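PDB 3TNL: shikimate dehydrogenase (NADP(+)) from Listeria monocytogenes, which catalyses the reversible NADPH-linked reduction of 3-dehydroshikimate to shikimate, a step on the chorismate pathway to the aromatic amino acids. Local coordinates for residues Thr136-Glu147 against Gly287-Ala296. Numbering follows the deposited sequence. Where two conformers were deposited one is given.
Sequences TDGTGYMRALKE and GMMLWQGAKA. With NAD (nicotinamide-adenine-dinucleotide), chain H.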
loop_
_atom_site.group_PDB
_atom_site.type_symbol
_atom_site.label_atom_id
_atom_site.label_comp_id
_atom_site.label_asym_id
_atom_site.label_seq_id
_atom_site.Cartn_x
_atom_site.Cartn_y
_atom_site.Cartn_z
ATOM N N THR B 136 -1.720 -7.246 -20.426
ATOM C CA THR B 136 -1.438 -6.020 -21.165
ATOM C C THR B 136 -0.132 -5.971 -21.928
ATOM O O THR B 136 0.092 -4.992 -22.634
ATOM C CB THR B 136 -1.399 -4.790 -20.233
ATOM O OG1 THR B 136 -0.181 -4.798 -19.468
ATOM C CG2 THR B 136 -2.625 -4.755 -19.314
ATOM N N ASP B 137 0.743 -6.957 -21.792
ATOM C CA ASP B 137 2.042 -6.861 -22.485
ATOM C C ASP B 137 1.927 -7.086 -23.990
ATOM O O ASP B 137 2.638 -6.485 -24.779
ATOM C CB ASP B 137 3.125 -7.719 -21.804
ATOM C CG ASP B 137 2.671 -9.098 -21.416
ATOM O OD1 ASP B 137 3.547 -9.891 -21.006
ATOM O OD2 ASP B 137 1.481 -9.413 -21.482
ATOM N N GLY B 138 0.995 -7.942 -24.385
ATOM C CA GLY B 138 0.735 -8.185 -25.805
ATOM C C GLY B 138 0.176 -6.944 -26.474
ATOM O O GLY B 138 0.686 -6.502 -27.500
ATOM N N THR B 139 -0.895 -6.396 -25.884
ATOM C CA THR B 139 -1.529 -5.186 -26.324
ATOM C C THR B 139 -0.513 -4.034 -26.376
ATOM O O THR B 139 -0.506 -3.249 -27.316
ATOM C CB THR B 139 -2.755 -4.876 -25.433
ATOM O OG1 THR B 139 -3.765 -5.846 -25.757
ATOM C CG2 THR B 139 -3.304 -3.446 -25.684
ATOM N N GLY B 140 0.364 -3.958 -25.376
ATOM C CA GLY B 140 1.394 -2.917 -25.331
ATOM C C GLY B 140 2.333 -3.037 -26.531
ATOM O O GLY B 140 2.691 -2.043 -27.164
ATOM N N TYR B 141 2.709 -4.271 -26.840
ATOM C CA TYR B 141 3.573 -4.548 -27.991
ATOM C C TYR B 141 2.914 -4.096 -29.300
ATOM O O TYR B 141 3.512 -3.383 -30.101
ATOM C CB TYR B 141 3.933 -6.051 -28.040
ATOM C CG TYR B 141 4.793 -6.390 -29.238
ATOM C CD1 TYR B 141 6.185 -6.237 -29.185
ATOM C CD2 TYR B 141 4.230 -6.844 -30.404
ATOM C CE1 TYR B 141 6.972 -6.484 -30.283
ATOM C CE2 TYR B 141 5.001 -7.115 -31.519
ATOM C CZ TYR B 141 6.369 -6.935 -31.458
ATOM O OH TYR B 141 7.141 -7.204 -32.551
ATOM N N MET B 142 1.662 -4.449 -29.494
ATOM C CA MET B 142 0.955 -4.124 -30.698
ATOM C C MET B 142 0.741 -2.618 -30.838
ATOM O O MET B 142 0.849 -2.069 -31.928
ATOM C CB MET B 142 -0.363 -4.899 -30.761
ATOM C CG MET B 142 -0.202 -6.403 -30.772
ATOM S SD MET B 142 0.591 -7.086 -32.248
ATOM C CE MET B 142 -0.631 -6.692 -33.512
ATOM N N ARG B 143 0.416 -1.962 -29.729
ATOM C CA ARG B 143 0.180 -0.532 -29.753
ATOM C C ARG B 143 1.447 0.196 -30.105
ATOM O O ARG B 143 1.428 1.157 -30.897
ATOM C CB ARG B 143 -0.370 -0.083 -28.385
ATOM C CG ARG B 143 -0.664 1.407 -28.288
ATOM C CD ARG B 143 -1.700 1.860 -29.277
ATOM N NE ARG B 143 -2.010 3.279 -29.086
ATOM C CZ ARG B 143 -2.883 3.762 -28.196
ATOM N NH1 ARG B 143 -3.543 2.959 -27.371
ATOM N NH2 ARG B 143 -3.091 5.069 -28.123
ATOM N N ALA B 144 2.572 -0.253 -29.543
ATOM C CA ALA B 144 3.841 0.396 -29.838
ATOM C C ALA B 144 4.151 0.323 -31.348
ATOM O O ALA B 144 4.637 1.277 -31.935
ATOM C CB ALA B 144 4.968 -0.250 -28.999
ATOM N N LEU B 145 3.856 -0.799 -31.983
ATOM C CA LEU B 145 4.087 -0.915 -33.427
ATOM C C LEU B 145 3.218 0.073 -34.166
ATOM O O LEU B 145 3.701 0.799 -35.017
ATOM C CB LEU B 145 3.801 -2.328 -33.925
ATOM C CG LEU B 145 4.745 -3.463 -33.522
ATOM C CD1 LEU B 145 4.170 -4.779 -34.034
ATOM C CD2 LEU B 145 6.139 -3.173 -34.072
ATOM N N LYS B 146 1.928 0.104 -33.842
ATOM C CA LYS B 146 1.005 1.031 -34.494
ATOM C C LYS B 146 1.452 2.489 -34.327
ATOM O O LYS B 146 1.424 3.272 -35.284
ATOM C CB LYS B 146 -0.416 0.819 -33.962
ATOM C CG LYS B 146 -1.483 1.610 -34.729
ATOM C CD LYS B 146 -2.887 1.250 -34.230
ATOM C CE LYS B 146 -3.984 2.140 -34.850
ATOM N NZ LYS B 146 -4.135 1.949 -36.322
ATOM N N GLU B 147 1.872 2.873 -33.125
ATOM C CA GLU B 147 2.305 4.238 -32.854
ATOM C C GLU B 147 3.553 4.615 -33.637
ATOM O O GLU B 147 3.756 5.782 -33.969
ATOM C CB GLU B 147 2.524 4.450 -31.353
ATOM C CG GLU B 147 1.246 4.349 -30.509
ATOM C CD GLU B 147 0.340 5.567 -30.629
ATOM O OE1 GLU B 147 0.885 6.686 -30.766
ATOM O OE2 GLU B 147 -0.901 5.393 -30.545
ATOM N N GLY B 287 8.642 1.077 -26.280
ATOM C CA GLY B 287 7.214 1.346 -26.528
ATOM C C GLY B 287 6.315 0.273 -25.902
ATOM O O GLY B 287 5.265 0.601 -25.294
ATOM N N MET B 288 6.709 -0.994 -26.003
ATOM C CA MET B 288 5.966 -2.078 -25.407
ATOM C C MET B 288 5.811 -1.843 -23.903
ATOM O O MET B 288 4.722 -2.032 -23.323
ATOM C CB MET B 288 6.676 -3.405 -25.635
ATOM C CG MET B 288 6.050 -4.572 -24.929
ATOM S SD MET B 288 6.848 -6.149 -25.345
ATOM C CE MET B 288 5.911 -7.333 -24.406
ATOM N N MET B 289 6.904 -1.438 -23.270
ATOM C CA MET B 289 6.909 -1.180 -21.831
ATOM C C MET B 289 5.955 -0.037 -21.477
ATOM O O MET B 289 5.147 -0.161 -20.539
ATOM C CB MET B 289 8.336 -0.924 -21.340
ATOM C CG MET B 289 8.482 -0.662 -19.855
ATOM S SD MET B 289 8.155 1.068 -19.422
ATOM C CE MET B 289 8.414 1.038 -17.632
ATOM N N LEU B 290 6.032 1.050 -22.241
ATOM C CA LEU B 290 5.216 2.219 -21.970
ATOM C C LEU B 290 3.734 1.963 -22.189
ATOM O O LEU B 290 2.919 2.343 -21.352
ATOM C CB LEU B 290 5.674 3.368 -22.841
ATOM C CG LEU B 290 7.029 3.938 -22.442
ATOM C CD1 LEU B 290 7.509 4.801 -23.572
ATOM C CD2 LEU B 290 6.978 4.718 -21.128
ATOM N N TRP B 291 3.398 1.305 -23.298
ATOM C CA TRP B 291 1.996 1.111 -23.655
ATOM C C TRP B 291 1.320 0.046 -22.841
ATOM O O TRP B 291 0.104 0.100 -22.658
ATOM C CB TRP B 291 1.806 0.926 -25.165
ATOM C CG TRP B 291 2.082 2.217 -25.900
ATOM C CD1 TRP B 291 3.204 2.547 -26.606
ATOM C CD2 TRP B 291 1.224 3.363 -25.946
ATOM N NE1 TRP B 291 3.092 3.830 -27.097
ATOM C CE2 TRP B 291 1.885 4.349 -26.707
ATOM C CE3 TRP B 291 -0.041 3.648 -25.420
ATOM C CZ2 TRP B 291 1.324 5.591 -26.961
ATOM C CZ3 TRP B 291 -0.607 4.881 -25.682
ATOM C CH2 TRP B 291 0.086 5.853 -26.440
ATOM N N GLN B 292 2.076 -0.910 -22.344
ATOM C CA GLN B 292 1.442 -1.891 -21.450
ATOM C C GLN B 292 1.063 -1.170 -20.126
ATOM O O GLN B 292 0.031 -1.439 -19.509
ATOM C CB GLN B 292 2.281 -3.148 -21.217
ATOM C CG GLN B 292 3.421 -3.063 -20.288
ATOM C CD GLN B 292 4.138 -4.422 -20.166
ATOM O OE1 GLN B 292 4.936 -4.788 -21.019
ATOM N NE2 GLN B 292 3.830 -5.163 -19.117
ATOM N N GLY B 293 1.929 -0.264 -19.693
ATOM C CA GLY B 293 1.664 0.573 -18.524
ATOM C C GLY B 293 0.456 1.495 -18.754
ATOM O O GLY B 293 -0.423 1.641 -17.886
ATOM N N ALA B 294 0.358 2.079 -19.946
ATOM C CA ALA B 294 -0.776 2.959 -20.292
ATOM C C ALA B 294 -2.095 2.193 -20.252
ATOM O O ALA B 294 -3.138 2.713 -19.782
ATOM C CB ALA B 294 -0.573 3.604 -21.667
ATOM N N LYS B 295 -2.065 0.954 -20.715
ATOM C CA LYS B 295 -3.277 0.168 -20.748
ATOM C C LYS B 295 -3.744 -0.132 -19.312
ATOM O O LYS B 295 -4.918 0.046 -18.972
ATOM C CB LYS B 295 -3.060 -1.133 -21.524
ATOM C CG LYS B 295 -4.319 -1.952 -21.748
ATOM C CD LYS B 295 -5.192 -1.381 -22.862
ATOM C CE LYS B 295 -6.464 -2.210 -22.982
ATOM N NZ LYS B 295 -7.377 -1.650 -24.054
ATOM N N ALA B 296 -2.830 -0.609 -18.461
ATOM C CA ALA B 296 -3.170 -0.862 -17.066
ATOM C C ALA B 296 -3.632 0.414 -16.343
ATOM O O ALA B 296 -4.602 0.404 -15.584
ATOM C CB ALA B 296 -1.983 -1.461 -16.339
HETATM P PA NAD H . 10.935 -16.294 -20.332
HETATM O O1A NAD H . 11.959 -16.773 -19.305
HETATM O O2A NAD H . 9.462 -16.486 -20.024
HETATM O O5B NAD H . 11.320 -16.921 -21.775
HETATM C C5B NAD H . 12.652 -16.994 -22.285
HETATM C C4B NAD H . 12.609 -17.275 -23.792
HETATM O O4B NAD H . 13.928 -17.110 -24.337
HETATM C C3B NAD H . 12.275 -18.720 -24.105
HETATM O O3B NAD H . 11.601 -18.753 -25.389
HETATM C C2B NAD H . 13.612 -19.409 -24.239
HETATM O O2B NAD H . 13.582 -20.542 -25.097
HETATM C C1B NAD H . 14.444 -18.311 -24.868
HETATM N N9A NAD H . 15.895 -18.362 -24.651
HETATM C C8A NAD H . 16.525 -18.028 -23.500
HETATM N N7A NAD H . 17.859 -18.123 -23.679
HETATM C C5A NAD H . 18.117 -18.505 -24.955
HETATM C C6A NAD H . 19.226 -18.766 -25.733
HETATM N N6A NAD H . 20.456 -18.628 -25.226
HETATM N N1A NAD H . 19.079 -19.106 -27.032
HETATM C C2A NAD H . 17.845 -19.247 -27.575
HETATM N N3A NAD H . 16.708 -19.015 -26.880
HETATM C C4A NAD H . 16.797 -18.644 -25.583
HETATM O O3 NAD H . 11.272 -14.750 -20.575
HETATM P PN NAD H . 10.244 -13.562 -20.919
HETATM O O1N NAD H . 9.587 -13.014 -19.676
HETATM O O2N NAD H . 9.391 -13.960 -22.124
HETATM O O5D NAD H . 11.223 -12.362 -21.365
HETATM C C5D NAD H . 12.009 -12.520 -22.540
HETATM C C4D NAD H . 12.566 -11.139 -22.823
HETATM O O4D NAD H . 11.479 -10.206 -22.956
HETATM C C3D NAD H . 13.420 -10.636 -21.670
HETATM O O3D NAD H . 14.636 -10.106 -22.206
HETATM C C2D NAD H . 12.584 -9.544 -21.023
HETATM O O2D NAD H . 13.383 -8.540 -20.356
HETATM C C1D NAD H . 11.798 -9.015 -22.215
HETATM N N1N NAD H . 10.530 -8.346 -21.917
HETATM C C2N NAD H . 10.336 -7.078 -22.326
HETATM C C3N NAD H . 9.134 -6.425 -22.075
HETATM C C7N NAD H . 8.891 -5.019 -22.519
HETATM O O7N NAD H . 7.992 -4.422 -21.928
HETATM N N7N NAD H . 9.610 -4.492 -23.533
HETATM C C4N NAD H . 8.119 -7.103 -21.382
HETATM C C5N NAD H . 8.341 -8.415 -20.974
HETATM C C6N NAD H . 9.566 -9.024 -21.249
HETATM O O HOH W 1 0.653 -3.459 -17.207
#
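Gly140 lets the two helices come close: its CA lies 4.0 Å from Gln292 CA, and the short axes pass at 7.2 Å, crossing at 119°. Gly140 CA packs directly against Gln292 N (3.7 Å). One turn on, Ala144 CB presses against the backbone at Gly287 C (3.4 Å). Trp291 fits as a knob among Gly140, Arg143, Ala144 and Glu147. The Arg143 guanidinium lies nearly flat on its six-membered ring, planes 26° apart, an off-centre cation-pi stack, while Arg143 CG sits over the five-membered ring, 4.0 Å from its centroid. A bend at chi2 (61°) folds the arginine across the indole, and Glu147 OE2 fixes its rotation through a nearly straight hydrogen bond, part of a salt bridge, from Arg143 NE (2.8 Å), in the guanidinium plane.

Toward the cofactor, the extended Met288 runs past the edge of the Tyr141 ring, Met288 SD 3.9 Å from Tyr141 CD1, and its CE reaches Asp137 O. At this same end a water joins Thr136 OG1 to Gln292 O. Asp137 is an inferred shikimate ligand, and Met288, Met289 and Gln292 line the NAD pocket, consistent with this close crossing at Gly140 linking substrate and nicotinamide sites, with its charged stack kept at the outer end.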